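Local coordinates for protein sulfur oxygenase/reductase (Halothiobacillus neapolitanus, PDB 6QPA) that probably catalyses the oxygen-dependent disproportionation of elemental sulfur at a mononuclear non-haem iron site, as sulfur oxygenase reductases do, at residues A[12-17]-A[71-76]; A[44-49]-A[302-307]; A[48-53]-A[295-300]; A[158-163]-A[256-261]. All blocks are in the same frame, centred on the assembly; numbering follows the deposited sequence. Where two conformers were deposited one is given.

Interaction 1 (A[12-17]-A[71-76])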
loop_
_atom_site.group_PDB
_atom_site.type_symbol
_atom_site.label_atom_id
_atom_site.label_comp_id
_atom_site.label_asym_id
_atom_site.label_seq_id
_atom_site.Cartn_x
_atom_site.Cartn_y
_atom_site.Cartn_z
ATOM N N MET A 12 -43.775 28.220 -16.434
ATOM C CA MET A 12 -42.528 27.790 -17.055
ATOM C C MET A 12 -41.368 28.396 -16.285
ATOM O O MET A 12 -41.315 29.620 -16.105
ATOM C CB MET A 12 -42.471 28.217 -18.515
ATOM C CG MET A 12 -43.609 27.694 -19.364
ATOM S SD MET A 12 -43.658 28.579 -20.930
ATOM C CE MET A 12 -44.876 27.599 -21.801
ATOM N N ALA A 13 -40.462 27.539 -15.816
ATOM C CA ALA A 13 -39.257 27.955 -15.117
ATOM C C ALA A 13 -38.105 27.057 -15.538
ATOM O O ALA A 13 -38.307 25.958 -16.052
ATOM C CB ALA A 13 -39.427 27.879 -13.596
ATOM N N LYS A 14 -36.887 27.536 -15.318
ATOM C CA LYS A 14 -35.684 26.724 -15.470
ATOM C C LYS A 14 -34.964 26.715 -14.133
ATOM O O LYS A 14 -34.699 27.776 -13.559
ATOM C CB LYS A 14 -34.795 27.227 -16.603
ATOM C CG LYS A 14 -35.435 27.029 -17.980
ATOM C CD LYS A 14 -34.525 27.498 -19.093
ATOM C CE LYS A 14 -35.114 27.176 -20.461
ATOM N NZ LYS A 14 -35.278 25.688 -20.638
ATOM N N ILE A 15 -34.706 25.518 -13.612
ATOM C CA ILE A 15 -34.216 25.365 -12.260
ATOM C C ILE A 15 -32.888 24.625 -12.283
ATOM O O ILE A 15 -32.566 23.879 -13.220
ATOM C CB ILE A 15 -35.240 24.640 -11.366
ATOM C CG1 ILE A 15 -35.378 23.177 -11.795
ATOM C CG2 ILE A 15 -36.611 25.352 -11.466
ATOM C CD1 ILE A 15 -36.334 22.408 -10.976
ATOM N N ALA A 16 -32.125 24.826 -11.210
ATOM C CA ALA A 16 -30.819 24.206 -11.075
ATOM C C ALA A 16 -30.957 22.697 -10.949
ATOM O O ALA A 16 -31.814 22.193 -10.228
ATOM C CB ALA A 16 -30.074 24.779 -9.862
ATOM N N ASN A 17 -30.109 21.976 -11.672
ATOM C CA ASN A 17 -30.124 20.519 -11.670
ATOM C C ASN A 17 -29.118 20.040 -10.626
ATOM O O ASN A 17 -27.956 19.764 -10.911
ATOM C CB ASN A 17 -29.808 19.992 -13.064
ATOM C CG ASN A 17 -29.868 18.490 -13.143
ATOM O OD1 ASN A 17 -30.150 17.820 -12.152
ATOM N ND2 ASN A 17 -29.627 17.948 -14.331
ATOM N N LEU A 71 -28.188 18.532 -18.095
ATOM C CA LEU A 71 -28.985 19.720 -18.341
ATOM C C LEU A 71 -28.944 20.598 -17.104
ATOM O O LEU A 71 -29.281 20.142 -16.009
ATOM C CB LEU A 71 -30.408 19.296 -18.678
ATOM C CG LEU A 71 -31.472 20.155 -19.319
ATOM C CD1 LEU A 71 -30.970 20.868 -20.550
ATOM C CD2 LEU A 71 -32.605 19.215 -19.690
ATOM N N ASN A 72 -28.487 21.837 -17.260
ATOM C CA ASN A 72 -28.520 22.765 -16.134
ATOM C C ASN A 72 -28.481 24.207 -16.624
ATOM O O ASN A 72 -27.433 24.667 -17.098
ATOM C CB ASN A 72 -27.345 22.544 -15.187
ATOM C CG ASN A 72 -27.396 23.498 -14.011
ATOM O OD1 ASN A 72 -28.329 23.445 -13.210
ATOM N ND2 ASN A 72 -26.433 24.420 -13.935
ATOM N N PRO A 73 -29.576 24.965 -16.496
ATOM C CA PRO A 73 -30.818 24.558 -15.839
ATOM C C PRO A 73 -31.647 23.558 -16.645
ATOM O O PRO A 73 -31.418 23.329 -17.828
ATOM C CB PRO A 73 -31.582 25.877 -15.712
ATOM C CG PRO A 73 -31.176 26.624 -16.947
ATOM C CD PRO A 73 -29.712 26.288 -17.140
ATOM N N MET A 74 -32.614 22.957 -15.978
ATOM C CA MET A 74 -33.572 22.066 -16.607
ATOM C C MET A 74 -34.942 22.720 -16.567
ATOM O O MET A 74 -35.261 23.447 -15.623
ATOM C CB MET A 74 -33.578 20.712 -15.897
ATOM C CG MET A 74 -33.984 20.787 -14.448
ATOM S SD MET A 74 -33.363 19.348 -13.525
ATOM C CE MET A 74 -33.638 18.047 -14.704
ATOM N N GLY A 75 -35.730 22.501 -17.612
ATOM C CA GLY A 75 -37.068 23.055 -17.643
ATOM C C GLY A 75 -37.952 22.402 -16.594
ATOM O O GLY A 75 -37.818 21.218 -16.285
ATOM N N MET A 76 -38.840 23.198 -16.013
ATOM C CA MET A 76 -39.850 22.686 -15.090
ATOM C C MET A 76 -41.150 23.390 -15.434
ATOM O O MET A 76 -41.250 24.608 -15.283
ATOM C CB MET A 76 -39.460 22.916 -13.637
ATOM C CG MET A 76 -39.900 21.783 -12.730
ATOM S SD MET A 76 -41.380 22.260 -11.866
ATOM C CE MET A 76 -40.671 23.412 -10.672
HETATM O O HOH W 1 -32.084 24.580 -20.269
#

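Interaction 2 (A[44-49]-A[302-307])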
loop_
_atom_site.group_PDB
_atom_site.type_symbol
_atom_site.label_atom_id
_atom_site.label_comp_id
_atom_site.label_asym_id
_atom_site.label_seq_id
_atom_site.Cartn_x
_atom_site.Cartn_y
_atom_site.Cartn_z
ATOM N N GLY A 44 -57.123 20.509 -12.101
ATOM C CA GLY A 44 -56.045 19.541 -12.080
ATOM C C GLY A 44 -54.726 20.184 -12.451
ATOM O O GLY A 44 -54.639 21.392 -12.687
ATOM N N PHE A 45 -53.683 19.351 -12.454
ATOM C CA PHE A 45 -52.348 19.868 -12.705
ATOM C C PHE A 45 -51.439 18.774 -13.260
ATOM O O PHE A 45 -51.735 17.578 -13.169
ATOM C CB PHE A 45 -51.744 20.505 -11.439
ATOM C CG PHE A 45 -51.350 19.526 -10.376
ATOM C CD1 PHE A 45 -50.094 18.914 -10.395
ATOM C CD2 PHE A 45 -52.222 19.227 -9.336
ATOM C CE1 PHE A 45 -49.719 17.993 -9.403
ATOM C CE2 PHE A 45 -51.850 18.309 -8.318
ATOM C CZ PHE A 45 -50.602 17.692 -8.362
ATOM N N GLU A 46 -50.330 19.219 -13.856
ATOM C CA GLU A 46 -49.266 18.356 -14.365
ATOM C C GLU A 46 -47.952 18.992 -13.960
ATOM O O GLU A 46 -47.711 20.150 -14.296
ATOM C CB GLU A 46 -49.309 18.222 -15.895
ATOM C CG GLU A 46 -50.628 17.792 -16.464
ATOM C CD GLU A 46 -50.805 16.291 -16.421
ATOM O OE1 GLU A 46 -49.833 15.607 -16.072
ATOM O OE2 GLU A 46 -51.909 15.801 -16.729
ATOM N N GLN A 47 -47.127 18.272 -13.211
ATOM C CA GLN A 47 -45.785 18.736 -12.888
ATOM C C GLN A 47 -44.804 18.018 -13.813
ATOM O O GLN A 47 -44.618 16.796 -13.721
ATOM C CB GLN A 47 -45.446 18.512 -11.413
ATOM C CG GLN A 47 -44.148 19.223 -10.986
ATOM C CD GLN A 47 -43.727 18.914 -9.556
ATOM O OE1 GLN A 47 -43.670 17.752 -9.150
ATOM N NE2 GLN A 47 -43.418 19.958 -8.789
ATOM N N LEU A 48 -44.205 18.769 -14.734
ATOM C CA LEU A 48 -43.348 18.199 -15.763
ATOM C C LEU A 48 -41.914 18.654 -15.531
ATOM O O LEU A 48 -41.648 19.856 -15.437
ATOM C CB LEU A 48 -43.824 18.630 -17.144
ATOM C CG LEU A 48 -45.272 18.341 -17.532
ATOM C CD1 LEU A 48 -45.565 18.913 -18.922
ATOM C CD2 LEU A 48 -45.520 16.838 -17.537
ATOM N N LEU A 49 -40.995 17.699 -15.440
ATOM C CA LEU A 49 -39.574 17.983 -15.300
ATOM C C LEU A 49 -38.864 17.606 -16.595
ATOM O O LEU A 49 -39.028 16.489 -17.091
ATOM C CB LEU A 49 -38.972 17.221 -14.107
ATOM C CG LEU A 49 -37.509 17.574 -13.827
ATOM C CD1 LEU A 49 -37.401 19.055 -13.454
ATOM C CD2 LEU A 49 -36.925 16.693 -12.715
ATOM N N MET A 302 -43.829 14.312 -13.066
ATOM C CA MET A 302 -43.466 13.909 -11.715
ATOM C C MET A 302 -44.705 13.609 -10.885
ATOM O O MET A 302 -44.779 12.582 -10.205
ATOM C CB MET A 302 -42.641 15.004 -11.041
ATOM C CG MET A 302 -41.233 15.188 -11.540
ATOM S SD MET A 302 -40.476 13.640 -12.158
ATOM C CE MET A 302 -39.812 12.933 -10.642
ATOM N N MET A 303 -45.669 14.524 -10.891
ATOM C CA MET A 303 -46.890 14.409 -10.111
ATOM C C MET A 303 -48.011 14.823 -11.035
ATOM O O MET A 303 -47.813 15.689 -11.885
ATOM C CB MET A 303 -46.894 15.312 -8.862
ATOM C CG MET A 303 -45.721 15.099 -7.918
ATOM S SD MET A 303 -45.927 15.954 -6.338
ATOM C CE MET A 303 -44.301 16.705 -6.139
ATOM N N GLU A 304 -49.157 14.172 -10.911
ATOM C CA GLU A 304 -50.298 14.522 -11.740
ATOM C C GLU A 304 -51.555 14.405 -10.910
ATOM O O GLU A 304 -51.689 13.476 -10.106
ATOM C CB GLU A 304 -50.444 13.601 -12.946
ATOM C CG GLU A 304 -49.195 13.409 -13.753
ATOM C CD GLU A 304 -49.454 12.504 -14.938
ATOM O OE1 GLU A 304 -49.150 11.297 -14.824
ATOM O OE2 GLU A 304 -49.986 13.004 -15.958
ATOM N N GLN A 305 -52.459 15.358 -11.082
ATOM C CA GLN A 305 -53.845 15.162 -10.664
ATOM C C GLN A 305 -54.627 15.328 -11.963
ATOM O O GLN A 305 -54.823 16.447 -12.463
ATOM C CB GLN A 305 -54.249 16.079 -9.493
ATOM C CG GLN A 305 -55.346 17.108 -9.686
ATOM C CD GLN A 305 -56.755 16.553 -9.783
ATOM O OE1 GLN A 305 -57.024 15.565 -10.475
ATOM N NE2 GLN A 305 -57.678 17.231 -9.114
ATOM N N GLY A 306 -54.999 14.186 -12.550
ATOM C CA GLY A 306 -55.432 14.160 -13.929
ATOM C C GLY A 306 -56.929 14.184 -14.164
ATOM O O GLY A 306 -57.361 13.910 -15.285
ATOM N N LEU A 307 -57.743 14.541 -13.161
ATOM C CA LEU A 307 -59.187 14.500 -13.387
ATOM C C LEU A 307 -59.661 15.521 -14.417
ATOM O O LEU A 307 -60.728 15.339 -15.010
ATOM C CB LEU A 307 -59.951 14.648 -12.077
ATOM C CG LEU A 307 -60.030 13.240 -11.460
ATOM C CD1 LEU A 307 -59.006 13.017 -10.326
ATOM C CD2 LEU A 307 -61.458 12.836 -11.079
#

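Interaction 3 (A[48-53]-A[295-300])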
loop_
_atom_site.group_PDB
_atom_site.type_symbol
_atom_site.label_atom_id
_atom_site.label_comp_id
_atom_site.label_asym_id
_atom_site.label_seq_id
_atom_site.Cartn_x
_atom_site.Cartn_y
_atom_site.Cartn_z
ATOM N N LEU A 48 -44.205 18.769 -14.734
ATOM C CA LEU A 48 -43.348 18.199 -15.763
ATOM C C LEU A 48 -41.914 18.654 -15.531
ATOM O O LEU A 48 -41.648 19.856 -15.437
ATOM C CB LEU A 48 -43.824 18.630 -17.144
ATOM C CG LEU A 48 -45.272 18.341 -17.532
ATOM C CD1 LEU A 48 -45.565 18.913 -18.922
ATOM C CD2 LEU A 48 -45.520 16.838 -17.537
ATOM N N LEU A 49 -40.995 17.699 -15.440
ATOM C CA LEU A 49 -39.574 17.983 -15.300
ATOM C C LEU A 49 -38.864 17.606 -16.595
ATOM O O LEU A 49 -39.028 16.489 -17.091
ATOM C CB LEU A 49 -38.972 17.221 -14.107
ATOM C CG LEU A 49 -37.509 17.574 -13.827
ATOM C CD1 LEU A 49 -37.401 19.055 -13.454
ATOM C CD2 LEU A 49 -36.925 16.693 -12.715
ATOM N N GLN A 50 -38.088 18.526 -17.157
ATOM C CA GLN A 50 -37.434 18.220 -18.429
ATOM C C GLN A 50 -36.364 17.148 -18.252
ATOM O O GLN A 50 -35.603 17.168 -17.282
ATOM C CB GLN A 50 -36.809 19.468 -19.044
ATOM C CG GLN A 50 -36.126 19.189 -20.367
ATOM C CD GLN A 50 -35.535 20.447 -20.960
ATOM O OE1 GLN A 50 -35.373 21.453 -20.274
ATOM N NE2 GLN A 50 -35.212 20.397 -22.231
ATOM N N THR A 51 -36.336 16.188 -19.188
ATOM C CA THR A 51 -35.329 15.138 -19.229
ATOM C C THR A 51 -34.411 15.229 -20.435
ATOM O O THR A 51 -33.345 14.606 -20.425
ATOM C CB THR A 51 -36.003 13.758 -19.256
ATOM O OG1 THR A 51 -36.921 13.707 -20.359
ATOM C CG2 THR A 51 -36.743 13.501 -17.956
ATOM N N GLY A 52 -34.781 15.995 -21.456
ATOM C CA GLY A 52 -33.948 16.104 -22.641
ATOM C C GLY A 52 -34.690 16.831 -23.750
ATOM O O GLY A 52 -35.645 17.571 -23.495
ATOM N N ILE A 53 -34.230 16.613 -24.985
ATOM C CA ILE A 53 -34.836 17.215 -26.171
ATOM C C ILE A 53 -34.830 16.186 -27.293
ATOM O O ILE A 53 -34.219 15.117 -27.193
ATOM C CB ILE A 53 -34.098 18.480 -26.661
ATOM C CG1 ILE A 53 -32.721 18.083 -27.230
ATOM C CG2 ILE A 53 -34.009 19.560 -25.583
ATOM C CD1 ILE A 53 -32.034 19.181 -28.047
ATOM N N TYR A 295 -39.524 22.851 -32.035
ATOM C CA TYR A 295 -38.523 22.458 -31.052
ATOM C C TYR A 295 -39.220 21.604 -29.999
ATOM O O TYR A 295 -40.208 22.038 -29.396
ATOM C CB TYR A 295 -37.865 23.685 -30.410
ATOM C CG TYR A 295 -36.700 23.353 -29.475
ATOM C CD1 TYR A 295 -35.452 23.017 -29.983
ATOM C CD2 TYR A 295 -36.852 23.405 -28.088
ATOM C CE1 TYR A 295 -34.377 22.732 -29.134
ATOM C CE2 TYR A 295 -35.797 23.131 -27.240
ATOM C CZ TYR A 295 -34.564 22.785 -27.762
ATOM O OH TYR A 295 -33.527 22.519 -26.903
ATOM N N TYR A 296 -38.730 20.387 -29.791
ATOM C CA TYR A 296 -39.386 19.426 -28.916
ATOM C C TYR A 296 -38.550 19.213 -27.659
ATOM O O TYR A 296 -37.409 18.749 -27.747
ATOM C CB TYR A 296 -39.601 18.109 -29.658
ATOM C CG TYR A 296 -40.826 18.162 -30.559
ATOM C CD1 TYR A 296 -42.080 17.909 -30.044
ATOM C CD2 TYR A 296 -40.728 18.497 -31.897
ATOM C CE1 TYR A 296 -43.205 17.950 -30.812
ATOM C CE2 TYR A 296 -41.871 18.553 -32.695
ATOM C CZ TYR A 296 -43.109 18.281 -32.133
ATOM O OH TYR A 296 -44.283 18.323 -32.862
ATOM N N MET A 297 -39.118 19.552 -26.497
ATOM C CA MET A 297 -38.523 19.235 -25.202
ATOM C C MET A 297 -39.171 17.980 -24.620
ATOM O O MET A 297 -40.387 17.799 -24.711
ATOM C CB MET A 297 -38.681 20.405 -24.221
ATOM C CG MET A 297 -38.004 21.691 -24.684
ATOM S SD MET A 297 -38.537 23.127 -23.730
ATOM C CE MET A 297 -37.851 22.714 -22.117
ATOM N N PHE A 298 -38.351 17.114 -24.021
ATOM C CA PHE A 298 -38.816 15.892 -23.375
ATOM C C PHE A 298 -38.981 16.130 -21.873
ATOM O O PHE A 298 -38.116 16.732 -21.242
ATOM C CB PHE A 298 -37.827 14.736 -23.586
ATOM C CG PHE A 298 -37.900 14.088 -24.946
ATOM C CD1 PHE A 298 -38.125 14.852 -26.093
ATOM C CD2 PHE A 298 -37.724 12.703 -25.080
ATOM C CE1 PHE A 298 -38.171 14.251 -27.354
ATOM C CE2 PHE A 298 -37.775 12.092 -26.329
ATOM C CZ PHE A 298 -37.990 12.871 -27.476
ATOM N N PHE A 299 -40.084 15.628 -21.311
ATOM C CA PHE A 299 -40.396 15.757 -19.894
ATOM C C PHE A 299 -40.851 14.436 -19.283
ATOM O O PHE A 299 -41.464 13.590 -19.945
ATOM C CB PHE A 299 -41.533 16.731 -19.638
ATOM C CG PHE A 299 -41.251 18.138 -20.032
ATOM C CD1 PHE A 299 -41.471 18.558 -21.336
ATOM C CD2 PHE A 299 -40.822 19.060 -19.092
ATOM C CE1 PHE A 299 -41.258 19.866 -21.705
ATOM C CE2 PHE A 299 -40.604 20.382 -19.449
ATOM C CZ PHE A 299 -40.820 20.784 -20.769
ATOM N N SER A 300 -40.632 14.317 -17.976
ATOM C CA SER A 300 -41.257 13.282 -17.192
ATOM C C SER A 300 -42.324 13.903 -16.308
ATOM O O SER A 300 -42.056 14.916 -15.653
ATOM C CB SER A 300 -40.229 12.559 -16.329
ATOM O OG SER A 300 -40.919 11.654 -15.503
HETATM O O HOH W 2 -34.164 22.952 -23.809
HETATM O O HOH W 3 -39.177 11.222 -19.826
#

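Interaction 4 (A[158-163]-A[256-261])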
loop_
_atom_site.group_PDB
_atom_site.type_symbol
_atom_site.label_atom_id
_atom_site.label_comp_id
_atom_site.label_asym_id
_atom_site.label_seq_id
_atom_site.Cartn_x
_atom_site.Cartn_y
_atom_site.Cartn_z
ATOM N N ARG A 158 -44.668 7.822 -17.841
ATOM C CA ARG A 158 -44.620 7.907 -19.297
ATOM C C ARG A 158 -43.861 9.177 -19.649
ATOM O O ARG A 158 -43.360 9.884 -18.773
ATOM C CB ARG A 158 -46.024 7.861 -19.919
ATOM C CG ARG A 158 -46.886 9.105 -19.666
ATOM C CD ARG A 158 -48.368 8.846 -19.844
ATOM N NE ARG A 158 -49.118 10.098 -19.694
ATOM C CZ ARG A 158 -49.393 10.667 -18.519
ATOM N NH1 ARG A 158 -49.022 10.075 -17.377
ATOM N NH2 ARG A 158 -50.052 11.821 -18.485
ATOM N N THR A 159 -43.766 9.457 -20.940
ATOM C CA THR A 159 -43.001 10.588 -21.429
ATOM C C THR A 159 -43.960 11.629 -21.992
ATOM O O THR A 159 -44.919 11.290 -22.697
ATOM C CB THR A 159 -41.995 10.136 -22.492
ATOM O OG1 THR A 159 -41.024 9.296 -21.876
ATOM C CG2 THR A 159 -41.289 11.356 -23.149
ATOM N N VAL A 160 -43.738 12.887 -21.637
ATOM C CA VAL A 160 -44.480 13.993 -22.227
ATOM C C VAL A 160 -43.504 14.823 -23.040
ATOM O O VAL A 160 -42.427 15.200 -22.557
ATOM C CB VAL A 160 -45.221 14.837 -21.174
ATOM C CG1 VAL A 160 -45.878 16.070 -21.833
ATOM C CG2 VAL A 160 -46.290 13.983 -20.483
ATOM N N VAL A 161 -43.873 15.084 -24.280
ATOM C CA VAL A 161 -43.077 15.884 -25.190
ATOM C C VAL A 161 -43.870 17.140 -25.527
ATOM O O VAL A 161 -45.088 17.068 -25.722
ATOM C CB VAL A 161 -42.757 15.038 -26.436
ATOM C CG1 VAL A 161 -42.549 15.885 -27.601
ATOM C CG2 VAL A 161 -41.536 14.148 -26.155
ATOM N N ILE A 162 -43.200 18.292 -25.560
ATOM C CA ILE A 162 -43.853 19.554 -25.915
ATOM C C ILE A 162 -43.116 20.173 -27.097
ATOM O O ILE A 162 -41.916 20.476 -26.997
ATOM C CB ILE A 162 -43.897 20.541 -24.741
ATOM C CG1 ILE A 162 -44.611 19.908 -23.537
ATOM C CG2 ILE A 162 -44.617 21.834 -25.183
ATOM C CD1 ILE A 162 -44.661 20.826 -22.307
ATOM N N GLY A 163 -43.826 20.354 -28.207
ATOM C CA GLY A 163 -43.272 20.975 -29.392
ATOM C C GLY A 163 -43.640 22.445 -29.475
ATOM O O GLY A 163 -44.817 22.797 -29.534
ATOM N N HIS A 256 -48.545 19.169 -27.321
ATOM C CA HIS A 256 -48.307 18.271 -26.191
ATOM C C HIS A 256 -48.572 16.841 -26.658
ATOM O O HIS A 256 -49.680 16.539 -27.105
ATOM C CB HIS A 256 -49.222 18.687 -25.036
ATOM C CG HIS A 256 -49.293 17.724 -23.887
ATOM N ND1 HIS A 256 -48.959 18.089 -22.601
ATOM C CD2 HIS A 256 -49.758 16.456 -23.805
ATOM C CE1 HIS A 256 -49.169 17.074 -21.785
ATOM N NE2 HIS A 256 -49.664 16.072 -22.489
ATOM N N ILE A 257 -47.547 15.988 -26.627
ATOM C CA ILE A 257 -47.689 14.600 -27.070
ATOM C C ILE A 257 -47.172 13.665 -25.988
ATOM O O ILE A 257 -46.034 13.804 -25.524
ATOM C CB ILE A 257 -46.949 14.323 -28.390
ATOM C CG1 ILE A 257 -47.191 15.457 -29.399
ATOM C CG2 ILE A 257 -47.415 12.986 -28.954
ATOM C CD1 ILE A 257 -46.372 15.331 -30.651
ATOM N N GLU A 258 -47.981 12.673 -25.641
ATOM C CA GLU A 258 -47.612 11.687 -24.645
ATOM C C GLU A 258 -47.235 10.389 -25.336
ATOM O O GLU A 258 -47.846 9.998 -26.342
ATOM C CB GLU A 258 -48.747 11.465 -23.641
ATOM C CG GLU A 258 -49.194 12.780 -23.061
ATOM C CD GLU A 258 -50.053 12.681 -21.814
ATOM O OE1 GLU A 258 -50.228 13.740 -21.189
ATOM O OE2 GLU A 258 -50.547 11.590 -21.452
ATOM N N TRP A 259 -46.191 9.756 -24.809
ATOM C CA TRP A 259 -45.603 8.561 -25.387
ATOM C C TRP A 259 -45.305 7.569 -24.276
ATOM O O TRP A 259 -45.086 7.950 -23.121
ATOM C CB TRP A 259 -44.302 8.879 -26.136
ATOM C CG TRP A 259 -44.447 9.817 -27.289
ATOM C CD1 TRP A 259 -44.319 11.174 -27.262
ATOM C CD2 TRP A 259 -44.725 9.469 -28.650
ATOM N NE1 TRP A 259 -44.499 11.696 -28.518
ATOM C CE2 TRP A 259 -44.751 10.671 -29.393
ATOM C CE3 TRP A 259 -44.975 8.264 -29.311
ATOM C CZ2 TRP A 259 -45.013 10.702 -30.778
ATOM C CZ3 TRP A 259 -45.224 8.295 -30.701
ATOM C CH2 TRP A 259 -45.232 9.508 -31.411
ATOM N N GLU A 260 -45.224 6.293 -24.655
ATOM C CA GLU A 260 -44.943 5.246 -23.677
ATOM C C GLU A 260 -43.618 5.475 -22.957
ATOM O O GLU A 260 -43.508 5.201 -21.755
ATOM C CB GLU A 260 -44.935 3.877 -24.351
ATOM C CG GLU A 260 -44.521 2.745 -23.399
ATOM C CD GLU A 260 -44.738 1.359 -23.978
ATOM O OE1 GLU A 260 -43.817 0.534 -23.868
ATOM O OE2 GLU A 260 -45.839 1.078 -24.511
ATOM N N SER A 261 -42.602 5.954 -23.675
ATOM C CA SER A 261 -41.238 6.022 -23.161
ATOM C C SER A 261 -40.473 7.049 -23.988
ATOM O O SER A 261 -40.940 7.466 -25.050
ATOM C CB SER A 261 -40.551 4.651 -23.242
ATOM O OG SER A 261 -40.200 4.366 -24.597
#

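Interaction 1 (A[12-17]-A[71-76])
Ala13 and Met76, then Ile15 and Met74, face each other as the hydrogen-bonded pairs of two antiparallel strand ends, each pair joined by two backbone bonds; the shortest runs from Met76 N to Ala13 O (2.8 Å). Between them, Lys14 opposite Gly75 forms the non-hydrogen-bonded pair, where Lys14 CA approaches Met74 O at 3.3 Å in a CA-H...O contact.

Beyond the strands the pairing is carried on by two asparagines, whose amides can imitate a peptide group. Asn17 N donates to Asn72 OD1 (2.8 Å) almost straight, at 174°. Asn17 ND2 in turn donates to Leu71 O, which lies in the plane of the Asn17 amide and accepts in its own carbonyl plane. Because CG of Asn17 stands anti to the backbone N (chi1 -177°), the amide reaches across to the 71-76 segment; Arg68 O also accepts from ND2, while Tyr22 OH bonds OD1, which should fix the amide's orientation.

The apolar contacts fall on both faces. Ile15 CG1 meets Met74 CG at 3.8 Å, and its CD1 reaches Met76 CG; flexible methionines fill the space beside the branched isoleucine. Met74 SD rests against Asn17 CG (3.6 Å), the two side chains nearly perpendicular. On the other face Lys14 CB packs on Pro73 CB at 3.6 Å. Pro73 follows a cis peptide bond; Leu71 packs on Pro73 of a second subunit, and Pro73 on its Leu71.

The whole is an antiparallel strand pair within the barrel of the dimeric alpha-beta barrel (Dim_A_B) clan, with Met12 about 7 Å from the iron ligand Glu116, side chain to side chain.

Interaction 2 (A[44-49]-A[302-307])
Phe45 and Gln305 exchange two backbone hydrogen bonds: Phe45 N to Gln305 O and Gln305 N to Phe45 O, both 3.1 Å. The first donor lies in the carbonyl plane on a lone pair, whereas the second is tilted 31° out of it. Further along, Gln47 N donates to Met303 O (3.0 Å), and Gln47 O accepts from Met302 N, the chain having turned a corner at 303.

The Phe45 ring folds back over the partner strand, its CG lying between the backbone N and the carbonyl carbon (chi1 72°). Gln305 N sits over the centre of one ring face, Gln305 CB touches CE2 at 3.5 Å, and Met303 CB lies at the ring edge. The ring and the Gln305 amide are nearly perpendicular. Both ends of that amide have partners: OE1 accepts from Leu307 N at 3.0 Å, and NE2 donates to Asp275 of a third subunit.

On the face opposite Phe45 and Gln305, Glu46 OE1 and Glu304 OE2 are only 2.6 Å apart, with carboxylate planes 53° to each other. Glu304 OE1 accepts from Ser156 N, and its OE2 forms a salt bridge with Arg158; the partners of Glu46 OE2, Trp308 NE1 and a more distant Arg309, are weak. Gln47 extends beside Met303 and meets its CE through OE1.

Two carboxylate oxygens so close suggest that the pair probably shares a proton, one acid being neutral, while Arg158 would offset the remaining charge in this buried place.

Interaction 3 (A[48-53]-A[295-300])
Gly52 O is gripped by two donors from opposite faces of its carbonyl plane: Phe298 N across the strands at 2.8 Å, and Gln50 NE2 from its own strand at 3.1 Å. The extended Gln50 side chain, with CG anti to the backbone N (chi1 -180°), holds its amide plane on that oxygen, while OE1 accepts a hydrogen bond from Gly75 N. Met297 CE packs against this amide, the two side chains crossing at about a right angle.

A second carbonyl, Phe298 O, accepts from Thr51 N (2.8 Å) and weakly from Gly52 N. Thr51 and Gly52 thus share one partner, a classic beta bulge, and phi 170° at Gly52 is readily adopted by glycine. Leu49 and Ser300 form a regular hydrogen-bonded pair, with Leu49 N to Ser300 O nearly straight at 173°.

Phe299 CD2 meets Leu48 CB (3.6 Å), while Ile53 O lies over a face of the Phe298 ring. Tyr295 OH touches Ile53 CG2, accepts a hydrogen bond from a water that Gln50 NE2 also reaches, and bonds Ile111 O of a second subunit.

Because Phe298 O takes both bulge N-H groups, the slip in register costs little hydrogen bonding, and the buried Gln50 amide links its own strand to strand 74-82.

Interaction 4 (A[158-163]-A[256-261])
The His256 ring carries Val160 CG1 over one face, 3.8 Å from the ring centroid in a CH-pi contact offset toward the rim, and has the Glu258 carboxylate at its edge. There NE2 donates in the ring plane to the anti lone pair of Glu258 OE1 (2.7 Å), while ND1 bonds Tyr79 OH. Glu258 also lies at the edge of the Arg158 guanidinium: NE forms a salt bridge to OE2 at 2.7 Å, coming from above the carboxylate plane, with weaker help from NH2. The two planes stand 53° apart. An extended arginine from CG to NE can span this distance, and Arg309 and Glu304 continue the charged cluster as partners of Glu258 and Arg158.

On the opposite face of the sheet, Val161 CG2 leans on Trp259 CD1 at 4.2 Å; Trp259 NE1 is buried with no partner found. Branched valines suit these extended strands. Thr159 with Trp259 and Val161 with Ile257 are the hydrogen-bonded pairs, each joined by two backbone bonds, the straightest being Ile257 N to Val161 O (174°).

Helix 262-269, with Ser261 at its N-cap position and OG bonded to His264 ND1, lies against Val161 and Trp259. Strand 159-167 is flanked by 251-259 and 290-305, and strand 251-259 has 193-204 as its other neighbour.

In the fold
All four contacts join neighbouring strands of one curled antiparallel sheet. Strand 7-15 pairs with 74-82 (interaction 1), which pairs with 42-53; that strand meets 290-305 in interactions 2 and 3, and 290-305 borders 159-167, paired with 251-259 in interaction 4. Interactions 2 and 3 share Leu48 and Leu49, their centres about 14 Å apart; centres of 3 and 4 are about 8 Å apart, those of 1 and 4 about 18 Å. In sequence, interaction 1 crosses 2 and 3 and closes before 4 opens, while 4 is nested within 2 and 3. Early strand 42-53 thus pairs with late 290-305, and the strands run round into a closed barrel, consistent with the dimeric alpha-beta barrel clan.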